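Local coordinates for oligogalacturonate lyase (Yersinia enterocolitica subsp. enterocolitica, PDB 3PE7), which cleaves oligogalacturonates by beta-elimination in the cytoplasm, probably with the help of the manganese ion bound in its seven-bladed beta-propeller, at residues Cys285-Ser290 with Thr340-Phe345; Asp30-Arg35 with Arg349-Pro354; Pro320-Phe325 with Lys363-Thr368. All blocks are in the same frame, centred on the assembly; numbering follows the deposited sequence.

Contact 1: Cys285-Ser290 with Thr340-Phe345. With MN (manganese (II) ion), chain B.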
loop_
_atom_site.group_PDB
_atom_site.type_symbol
_atom_site.label_atom_id
_atom_site.label_comp_id
_atom_site.label_asym_id
_atom_site.label_seq_id
_atom_site.Cartn_x
_atom_site.Cartn_y
_atom_site.Cartn_z
ATOM N N CYS A 285 1.824 -7.813 13.411
ATOM C CA CYS A 285 2.468 -7.018 12.373
ATOM C C CYS A 285 1.595 -5.829 11.986
ATOM O O CYS A 285 0.386 -5.840 12.216
ATOM C CB CYS A 285 2.732 -7.892 11.139
ATOM S SG CYS A 285 3.999 -9.156 11.369
ATOM N N SER A 286 2.205 -4.811 11.390
ATOM C CA SER A 286 1.497 -3.572 11.082
ATOM C C SER A 286 0.851 -3.596 9.705
ATOM O O SER A 286 -0.034 -2.808 9.434
ATOM C CB SER A 286 2.455 -2.385 11.217
ATOM O OG SER A 286 2.732 -2.161 12.605
ATOM N N HIS A 287 1.337 -4.496 8.858
ATOM C CA HIS A 287 0.863 -4.665 7.481
ATOM C C HIS A 287 1.026 -6.131 7.093
ATOM O O HIS A 287 1.732 -6.893 7.772
ATOM C CB HIS A 287 1.665 -3.789 6.522
ATOM C CG HIS A 287 1.750 -2.363 6.951
ATOM N ND1 HIS A 287 2.773 -1.889 7.751
ATOM C CD2 HIS A 287 0.925 -1.317 6.728
ATOM C CE1 HIS A 287 2.576 -0.601 7.983
ATOM N NE2 HIS A 287 1.465 -0.230 7.372
ATOM N N LEU A 288 0.325 -6.523 6.029
ATOM C CA LEU A 288 0.482 -7.853 5.448
ATOM C C LEU A 288 0.405 -7.757 3.925
ATOM O O LEU A 288 -0.392 -6.980 3.372
ATOM C CB LEU A 288 -0.609 -8.788 5.984
ATOM C CG LEU A 288 -0.482 -10.289 5.696
ATOM C CD1 LEU A 288 0.830 -10.876 6.279
ATOM C CD2 LEU A 288 -1.698 -11.010 6.266
ATOM N N MET A 289 1.241 -8.533 3.247
ATOM C CA MET A 289 1.235 -8.561 1.787
ATOM C C MET A 289 1.658 -9.944 1.302
ATOM O O MET A 289 2.350 -10.675 2.021
ATOM C CB MET A 289 2.187 -7.470 1.245
ATOM C CG MET A 289 2.155 -7.247 -0.264
ATOM S SD MET A 289 0.488 -7.227 -0.968
ATOM C CE MET A 289 0.891 -7.130 -2.714
ATOM N N SER A 290 1.222 -10.304 0.095
ATOM C CA SER A 290 1.617 -11.595 -0.487
ATOM C C SER A 290 2.376 -11.455 -1.810
ATOM O O SER A 290 2.441 -10.369 -2.391
ATOM C CB SER A 290 0.377 -12.479 -0.695
ATOM O OG SER A 290 -0.368 -12.060 -1.831
ATOM N N THR A 340 12.780 -0.256 12.098
ATOM C CA THR A 340 12.215 1.094 11.984
ATOM C C THR A 340 11.850 1.658 13.353
ATOM O O THR A 340 11.530 0.900 14.274
ATOM C CB THR A 340 11.031 1.184 10.986
ATOM O OG1 THR A 340 10.919 2.537 10.553
ATOM C CG2 THR A 340 9.710 0.767 11.619
ATOM N N SER A 341 11.910 2.979 13.469
ATOM C CA SER A 341 11.570 3.684 14.715
ATOM C C SER A 341 10.079 3.972 14.811
ATOM O O SER A 341 9.571 4.273 15.906
ATOM C CB SER A 341 12.332 5.017 14.801
ATOM O OG SER A 341 11.735 5.971 13.930
ATOM N N TRP A 342 9.406 3.914 13.655
ATOM C CA TRP A 342 8.002 4.317 13.504
ATOM C C TRP A 342 7.749 5.816 13.698
ATOM O O TRP A 342 6.583 6.254 13.774
ATOM C CB TRP A 342 7.099 3.496 14.433
ATOM C CG TRP A 342 7.225 2.011 14.228
ATOM C CD1 TRP A 342 7.983 1.139 14.970
ATOM C CD2 TRP A 342 6.554 1.216 13.237
ATOM N NE1 TRP A 342 7.839 -0.140 14.500
ATOM C CE2 TRP A 342 6.958 -0.127 13.442
ATOM C CE3 TRP A 342 5.663 1.507 12.191
ATOM C CZ2 TRP A 342 6.512 -1.177 12.631
ATOM C CZ3 TRP A 342 5.212 0.450 11.387
ATOM C CH2 TRP A 342 5.646 -0.866 11.612
ATOM N N LYS A 343 8.827 6.607 13.748
ATOM C CA LYS A 343 8.695 8.038 14.037
ATOM C C LYS A 343 8.096 8.758 12.844
ATOM O O LYS A 343 8.165 8.289 11.696
ATOM C CB LYS A 343 10.064 8.662 14.380
ATOM C CG LYS A 343 10.535 8.327 15.795
ATOM C CD LYS A 343 11.983 8.750 16.029
ATOM C CE LYS A 343 12.420 8.374 17.440
ATOM N NZ LYS A 343 13.839 8.763 17.736
ATOM N N VAL A 344 7.511 9.921 13.120
ATOM C CA VAL A 344 7.002 10.791 12.079
ATOM C C VAL A 344 8.149 11.618 11.488
ATOM O O VAL A 344 8.970 12.181 12.231
ATOM C CB VAL A 344 5.907 11.713 12.664
ATOM C CG1 VAL A 344 5.457 12.773 11.643
ATOM C CG2 VAL A 344 4.732 10.869 13.162
ATOM N N PHE A 345 8.247 11.672 10.163
ATOM C CA PHE A 345 9.134 12.653 9.541
ATOM C C PHE A 345 8.284 13.617 8.721
ATOM O O PHE A 345 7.438 13.188 7.933
ATOM C CB PHE A 345 10.171 11.994 8.610
ATOM C CG PHE A 345 11.316 11.332 9.322
ATOM C CD1 PHE A 345 12.603 11.904 9.295
ATOM C CD2 PHE A 345 11.129 10.129 9.993
ATOM C CE1 PHE A 345 13.670 11.283 9.935
ATOM C CE2 PHE A 345 12.210 9.489 10.634
ATOM C CZ PHE A 345 13.465 10.068 10.609
HETATM MN MN MN B . 1.297 1.815 6.772
#
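Ser286 and Trp342 bring the two backbones nearest, yet their CA atoms stay 10.5 Å apart, and the gap is bridged by the indole, which reaches from the loop to the corner where the chain turns into strand 287-290. The six-membered end of the Trp342 ring does the touching: its CH2 lies 3.3 Å from Ser286 OG, an oblique approach without a hydrogen bond. The hydroxyl is instead hydrogen-bonded to Ser302 OG. Beside it, Trp342 CZ3 and His287 CE1 approach at 4.4 Å, each near the plane of the other ring, a loose edge contact. Thr340 CG2 sits 3.4 Å above the centre of one indole face. With CG beside its own backbone N (chi1 -51°), His287 sends its ring toward the manganese, which NE2 binds at 2.1 Å. At the other ring nitrogen, ND1 is hydrogen-bonded to Asp300 OD1, a second-shell carboxylate that helps fix the imidazole's rotation. Trp342 also meets His353, another manganese ligand, edge to face. Strand 287-290 is outermost in one blade of the seven-bladed propeller, paired with strand 296-301, while the loop carrying Trp342 connects strand 331-337 of that blade to strand 357-358 of the next.

Contact 2: Asp30-Arg35 with Arg349-Pro354; sequences DVTCHR and RQVTHP. With MN (manganese (II) ion), chain B; ACT (acetate ion), chain E.
The manganese site is built partly on a type I beta turn, Gln350 to His353, whose Val351 packs against Thr32 and His34 at the edge strand 33-34. With CG1 of Val351 at chi1 72°, the other methyl, CG2, points away from the backbone N and is the side-chain branch that makes the contact. It meets His34 CD2 at 4.0 Å, oblique to the imidazole, and Thr32 CG2 at 4.1 Å; the valine crosses both side chains at about a right angle. His34 is held at both ring nitrogens: ND1 donates to Arg35 O at 2.8 Å, nearly in the imidazole plane but from above the carbonyl plane, and NE2 is hydrogen-bonded to Thr83 OG1. The turn is closed by His353 N bonding to Gln350 O, which brings its first and last side chains round to a single metal. Gln350 OE1 and His353 ND1 each bind manganese at 2.1 Å, and His287, His355 and both oxygens of an acetate complete six ligand atoms. The Gln350 amide uses both ends, since NE2 also donates to acetate O (3.0 Å, N-H...O 147°). The acetate probably came from the crystallisation liquor. Further along, Arg35 CG lies 4.1 Å from Pro354 O, while the guanidinium NH2 is hydrogen-bonded to Ser357 OG. Strand 33-34 is outermost in the antiparallel sheet that also holds strands 49-54, 61-66, 71-74 and 6-8.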
loop_
_atom_site.group_PDB
_atom_site.type_symbol
_atom_site.label_atom_id
_atom_site.label_comp_id
_atom_site.label_asym_id
_atom_site.label_seq_id
_atom_site.Cartn_x
_atom_site.Cartn_y
_atom_site.Cartn_z
ATOM N N ASP A 30 21.031 10.184 4.575
ATOM C CA ASP A 30 20.989 11.619 4.850
ATOM C C ASP A 30 19.935 12.312 3.988
ATOM O O ASP A 30 19.781 13.541 4.065
ATOM C CB ASP A 30 22.365 12.282 4.653
ATOM C CG ASP A 30 22.777 12.342 3.208
ATOM O OD1 ASP A 30 22.657 11.326 2.483
ATOM O OD2 ASP A 30 23.197 13.435 2.770
ATOM N N VAL A 31 19.213 11.549 3.159
ATOM C CA VAL A 31 18.073 12.083 2.392
ATOM C C VAL A 31 16.863 11.175 2.647
ATOM O O VAL A 31 16.971 9.959 2.505
ATOM C CB VAL A 31 18.380 12.130 0.876
ATOM C CG1 VAL A 31 17.155 12.644 0.073
ATOM C CG2 VAL A 31 19.633 12.957 0.643
ATOM N N THR A 32 15.723 11.759 3.008
ATOM C CA THR A 32 14.519 10.951 3.217
ATOM C C THR A 32 14.043 10.337 1.908
ATOM O O THR A 32 13.721 11.050 0.960
ATOM C CB THR A 32 13.394 11.788 3.869
ATOM O OG1 THR A 32 13.822 12.158 5.183
ATOM C CG2 THR A 32 12.071 11.005 3.940
ATOM N N CYS A 33 14.045 9.001 1.857
ATOM C CA CYS A 33 13.506 8.252 0.717
ATOM C C CYS A 33 12.624 7.133 1.263
ATOM O O CYS A 33 12.899 6.563 2.325
ATOM C CB CYS A 33 14.631 7.627 -0.116
ATOM S SG CYS A 33 15.771 8.846 -0.842
ATOM N N HIS A 34 11.565 6.809 0.548
ATOM C CA HIS A 34 10.682 5.755 1.032
ATOM C C HIS A 34 10.031 5.026 -0.121
ATOM O O HIS A 34 9.870 5.570 -1.213
ATOM C CB HIS A 34 9.577 6.341 1.932
ATOM C CG HIS A 34 8.636 7.229 1.185
ATOM N ND1 HIS A 34 7.527 6.742 0.525
ATOM C CD2 HIS A 34 8.688 8.556 0.915
ATOM C CE1 HIS A 34 6.901 7.750 -0.069
ATOM N NE2 HIS A 34 7.594 8.857 0.141
ATOM N N ARG A 35 9.651 3.777 0.128
ATOM C CA ARG A 35 8.910 3.025 -0.882
ATOM C C ARG A 35 7.441 3.445 -0.912
ATOM O O ARG A 35 6.960 4.094 0.019
ATOM C CB ARG A 35 9.062 1.535 -0.584
ATOM C CG ARG A 35 8.206 1.138 0.584
ATOM C CD ARG A 35 6.908 0.586 -0.034
ATOM N NE ARG A 35 7.194 -0.786 -0.188
ATOM C CZ ARG A 35 6.786 -1.668 -1.088
ATOM N NH1 ARG A 35 5.950 -1.420 -2.113
ATOM N NH2 ARG A 35 7.288 -2.871 -0.911
ATOM N N ARG A 349 2.859 10.239 8.747
ATOM C CA ARG A 349 2.731 9.115 9.664
ATOM C C ARG A 349 2.914 7.766 8.979
ATOM O O ARG A 349 2.787 6.739 9.641
ATOM C CB ARG A 349 1.353 9.123 10.352
ATOM C CG ARG A 349 0.873 10.477 10.886
ATOM C CD ARG A 349 1.842 11.058 11.844
ATOM N NE ARG A 349 1.346 12.257 12.521
ATOM C CZ ARG A 349 1.044 12.316 13.814
ATOM N NH1 ARG A 349 1.175 11.240 14.589
ATOM N NH2 ARG A 349 0.621 13.462 14.338
ATOM N N GLN A 350 3.196 7.758 7.677
ATOM C CA GLN A 350 3.420 6.496 6.954
ATOM C C GLN A 350 4.864 6.314 6.539
ATOM O O GLN A 350 5.275 5.207 6.179
ATOM C CB GLN A 350 2.531 6.421 5.691
ATOM C CG GLN A 350 1.025 6.243 5.961
ATOM C CD GLN A 350 0.676 4.909 6.577
ATOM O OE1 GLN A 350 1.147 3.845 6.123
ATOM N NE2 GLN A 350 -0.173 4.940 7.616
ATOM N N VAL A 351 5.634 7.402 6.574
ATOM C CA VAL A 351 6.955 7.401 5.929
ATOM C C VAL A 351 7.937 6.350 6.507
ATOM O O VAL A 351 8.729 5.769 5.761
ATOM C CB VAL A 351 7.546 8.816 5.896
ATOM C CG1 VAL A 351 7.983 9.283 7.290
ATOM C CG2 VAL A 351 8.696 8.900 4.911
ATOM N N THR A 352 7.853 6.082 7.816
ATOM C CA THR A 352 8.732 5.077 8.418
ATOM C C THR A 352 8.115 3.685 8.459
ATOM O O THR A 352 8.733 2.771 8.996
ATOM C CB THR A 352 9.160 5.463 9.859
ATOM O OG1 THR A 352 8.006 5.846 10.611
ATOM C CG2 THR A 352 10.167 6.634 9.829
ATOM N N HIS A 353 6.909 3.515 7.890
ATOM C CA HIS A 353 6.306 2.172 7.801
ATOM C C HIS A 353 7.121 1.286 6.853
ATOM O O HIS A 353 7.380 1.681 5.727
ATOM C CB HIS A 353 4.856 2.262 7.333
ATOM C CG HIS A 353 3.922 2.768 8.382
ATOM N ND1 HIS A 353 2.558 2.559 8.329
ATOM C CD2 HIS A 353 4.157 3.465 9.521
ATOM C CE1 HIS A 353 1.997 3.103 9.396
ATOM N NE2 HIS A 353 2.945 3.651 10.137
ATOM N N PRO A 354 7.530 0.089 7.311
ATOM C CA PRO A 354 8.324 -0.750 6.395
ATOM C C PRO A 354 7.575 -1.126 5.112
ATOM O O PRO A 354 8.177 -1.126 4.036
ATOM C CB PRO A 354 8.657 -1.986 7.239
ATOM C CG PRO A 354 8.674 -1.433 8.688
ATOM C CD PRO A 354 7.561 -0.413 8.704
HETATM MN MN MN B . 1.297 1.815 6.772
HETATM C C ACT E . -1.195 1.625 6.807
HETATM O O ACT E . -0.612 1.942 7.906
HETATM O OXT ACT E . -0.482 1.345 5.769
HETATM C CH3 ACT E . -2.684 1.599 6.728
#

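Contact 3: Pro320-Phe325 with Lys363-Thr368; sequences PFLYVF and KQILFT
Leu322 lays its CD1 methyl over the face of the Phe367 ring, 3.6 Å from the ring centroid and only 11° off the normal. This is a CH-pi contact with the methyl almost centred: all six ring carbons lie within about 4.1 Å of CD1, the nearest being CD2 and CE2. Phe367 holds CG between its backbone N and carbonyl carbon, where chi1 63° brings the ring toward Leu322, and chi2 99° turns its face to the methyl. The same CD1 also touches Ile365 CD1 at 3.9 Å, and thus one methyl wedges against both an aromatic face and an aliphatic end. Ile365 CD1 reaches a second point on the leucine as well, its CB, again at 3.9 Å. Val324, two residues on, points the same way as Leu322 and loses surface to the other strand, though more distantly.

No hydrogen bond links the two strands; the nearest CA atoms, those of Leu322 and Ile365, are 9.1 Å apart, a separation spanned by side chains in the manner of stacked beta-sheets. The alternation of the strands sorts the residues accordingly. Leu322 and Val324 face Ile365 and Phe367, whereas Tyr323 and Leu366 turn away. Tyr323 packs onto Pro283 and Cys285 of strand 276-285, in the preceding blade.

The contact therefore lies in the hydrophobic layer between consecutive propeller blades. Strand 321-326 sits inside its sheet between strands 296-301 and 331-337. Strand 364-369 lies between strands 357-358 and 376-381 in the blade that also takes strands 12-15 and 22-25 from the start of the chain, the closure often called molecular velcro, and there Phe367 meets the ring of Tyr378 with the planes nearly parallel.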
loop_
_atom_site.group_PDB
_atom_site.type_symbol
_atom_site.label_atom_id
_atom_site.label_comp_id
_atom_site.label_asym_id
_atom_site.label_seq_id
_atom_site.Cartn_x
_atom_site.Cartn_y
_atom_site.Cartn_z
ATOM N N PRO A 320 11.221 -5.740 15.958
ATOM C CA PRO A 320 11.937 -5.102 14.851
ATOM C C PRO A 320 12.022 -5.992 13.574
ATOM O O PRO A 320 12.698 -5.620 12.596
ATOM C CB PRO A 320 13.345 -4.899 15.441
ATOM C CG PRO A 320 13.538 -6.114 16.312
ATOM C CD PRO A 320 12.146 -6.342 16.947
ATOM N N PHE A 321 11.385 -7.160 13.615
ATOM C CA PHE A 321 11.599 -8.169 12.579
ATOM C C PHE A 321 10.599 -8.138 11.434
ATOM O O PHE A 321 9.450 -7.713 11.609
ATOM C CB PHE A 321 11.618 -9.578 13.196
ATOM C CG PHE A 321 12.766 -9.784 14.131
ATOM C CD1 PHE A 321 12.565 -9.737 15.506
ATOM C CD2 PHE A 321 14.061 -9.984 13.632
ATOM C CE1 PHE A 321 13.646 -9.903 16.400
ATOM C CE2 PHE A 321 15.156 -10.141 14.518
ATOM C CZ PHE A 321 14.935 -10.109 15.902
ATOM N N LEU A 322 11.081 -8.580 10.274
ATOM C CA LEU A 322 10.242 -8.921 9.121
ATOM C C LEU A 322 10.041 -10.430 9.097
ATOM O O LEU A 322 11.010 -11.187 9.239
ATOM C CB LEU A 322 10.903 -8.460 7.818
ATOM C CG LEU A 322 11.003 -6.932 7.685
ATOM C CD1 LEU A 322 12.190 -6.515 6.841
ATOM C CD2 LEU A 322 9.716 -6.306 7.133
ATOM N N TYR A 323 8.792 -10.856 8.871
ATOM C CA TYR A 323 8.453 -12.276 8.862
ATOM C C TYR A 323 7.959 -12.698 7.502
ATOM O O TYR A 323 7.202 -11.971 6.870
ATOM C CB TYR A 323 7.342 -12.577 9.870
ATOM C CG TYR A 323 7.726 -12.263 11.286
ATOM C CD1 TYR A 323 8.466 -13.180 12.044
ATOM C CD2 TYR A 323 7.377 -11.044 11.855
ATOM C CE1 TYR A 323 8.847 -12.888 13.363
ATOM C CE2 TYR A 323 7.728 -10.739 13.185
ATOM C CZ TYR A 323 8.471 -11.668 13.920
ATOM O OH TYR A 323 8.834 -11.357 15.208
ATOM N N VAL A 324 8.365 -13.895 7.066
ATOM C CA VAL A 324 7.808 -14.453 5.831
ATOM C C VAL A 324 7.046 -15.708 6.200
ATOM O O VAL A 324 7.540 -16.545 6.979
ATOM C CB VAL A 324 8.880 -14.746 4.746
ATOM C CG1 VAL A 324 8.313 -15.651 3.630
ATOM C CG2 VAL A 324 9.391 -13.453 4.156
ATOM N N PHE A 325 5.845 -15.822 5.647
ATOM C CA PHE A 325 4.959 -16.953 5.910
ATOM C C PHE A 325 4.882 -17.796 4.661
ATOM O O PHE A 325 4.474 -17.308 3.606
ATOM C CB PHE A 325 3.561 -16.462 6.319
ATOM C CG PHE A 325 3.585 -15.468 7.439
ATOM C CD1 PHE A 325 3.582 -15.893 8.766
ATOM C CD2 PHE A 325 3.653 -14.110 7.174
ATOM C CE1 PHE A 325 3.626 -14.969 9.807
ATOM C CE2 PHE A 325 3.700 -13.177 8.203
ATOM C CZ PHE A 325 3.690 -13.597 9.519
ATOM N N LYS A 363 12.551 -13.388 -4.534
ATOM C CA LYS A 363 13.803 -13.716 -3.848
ATOM C C LYS A 363 14.161 -12.722 -2.756
ATOM O O LYS A 363 14.997 -13.015 -1.882
ATOM C CB LYS A 363 14.958 -13.801 -4.850
ATOM C CG LYS A 363 14.751 -14.838 -5.974
ATOM C CD LYS A 363 15.191 -16.224 -5.590
ATOM C CE LYS A 363 14.888 -17.263 -6.711
ATOM N NZ LYS A 363 15.315 -16.730 -8.016
ATOM N N GLN A 364 13.533 -11.551 -2.804
ATOM C CA GLN A 364 13.863 -10.469 -1.883
ATOM C C GLN A 364 12.612 -9.773 -1.385
ATOM O O GLN A 364 11.568 -9.848 -2.010
ATOM C CB GLN A 364 14.736 -9.434 -2.571
ATOM C CG GLN A 364 16.099 -9.934 -2.957
ATOM C CD GLN A 364 16.783 -8.957 -3.847
ATOM O OE1 GLN A 364 16.322 -8.682 -4.961
ATOM N NE2 GLN A 364 17.876 -8.395 -3.367
ATOM N N ILE A 365 12.730 -9.086 -0.260
ATOM C CA ILE A 365 11.673 -8.178 0.146
ATOM C C ILE A 365 12.163 -6.727 0.167
ATOM O O ILE A 365 13.313 -6.440 0.557
ATOM C CB ILE A 365 11.033 -8.590 1.497
ATOM C CG1 ILE A 365 12.097 -8.856 2.553
ATOM C CG2 ILE A 365 10.121 -9.855 1.311
ATOM C CD1 ILE A 365 11.514 -9.010 3.968
ATOM N N LEU A 366 11.291 -5.823 -0.264
ATOM C CA LEU A 366 11.579 -4.378 -0.284
ATOM C C LEU A 366 10.863 -3.715 0.870
ATOM O O LEU A 366 9.668 -3.955 1.082
ATOM C CB LEU A 366 11.094 -3.748 -1.596
ATOM C CG LEU A 366 11.211 -2.208 -1.685
ATOM C CD1 LEU A 366 12.660 -1.800 -1.869
ATOM C CD2 LEU A 366 10.328 -1.631 -2.829
ATOM N N PHE A 367 11.568 -2.860 1.601
ATOM C CA PHE A 367 10.936 -2.155 2.728
ATOM C C PHE A 367 11.624 -0.834 3.012
ATOM O O PHE A 367 12.770 -0.626 2.601
ATOM C CB PHE A 367 10.916 -3.041 3.995
ATOM C CG PHE A 367 12.277 -3.413 4.516
ATOM C CD1 PHE A 367 12.823 -2.708 5.587
ATOM C CD2 PHE A 367 13.009 -4.475 3.960
ATOM C CE1 PHE A 367 14.086 -3.054 6.098
ATOM C CE2 PHE A 367 14.277 -4.823 4.466
ATOM C CZ PHE A 367 14.808 -4.116 5.537
ATOM N N THR A 368 10.919 0.054 3.712
ATOM C CA THR A 368 11.525 1.293 4.261
ATOM C C THR A 368 11.938 1.115 5.732
ATOM O O THR A 368 11.256 0.447 6.509
ATOM C CB THR A 368 10.529 2.490 4.202
ATOM O OG1 THR A 368 9.993 2.641 2.892
ATOM C CG2 THR A 368 11.199 3.801 4.589
#

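In the fold
Contacts 2 and 3 are buried, whereas contact 1 is only partly so. Contacts 1 and 2 share the manganese and the long loop before strand 357-358, whose halves are tied by Thr340 OG1 to Thr352 O and Lys343 O to Thr352 OG1; the segments meet there by van der Waals contact, and the metal and hydrogen bonds lie beside it. Contact 3 is purely apolar, lying between blades away from the metal. It still reaches the others: strands 287-290 and 321-326 belong to one sheet, and Thr368 is joined to both segments of contact 2, its N to Pro354 O and its OG1 to Arg35 N. Thr368 thus ties the metal-binding loop and strand 33-34 to strand 364-369.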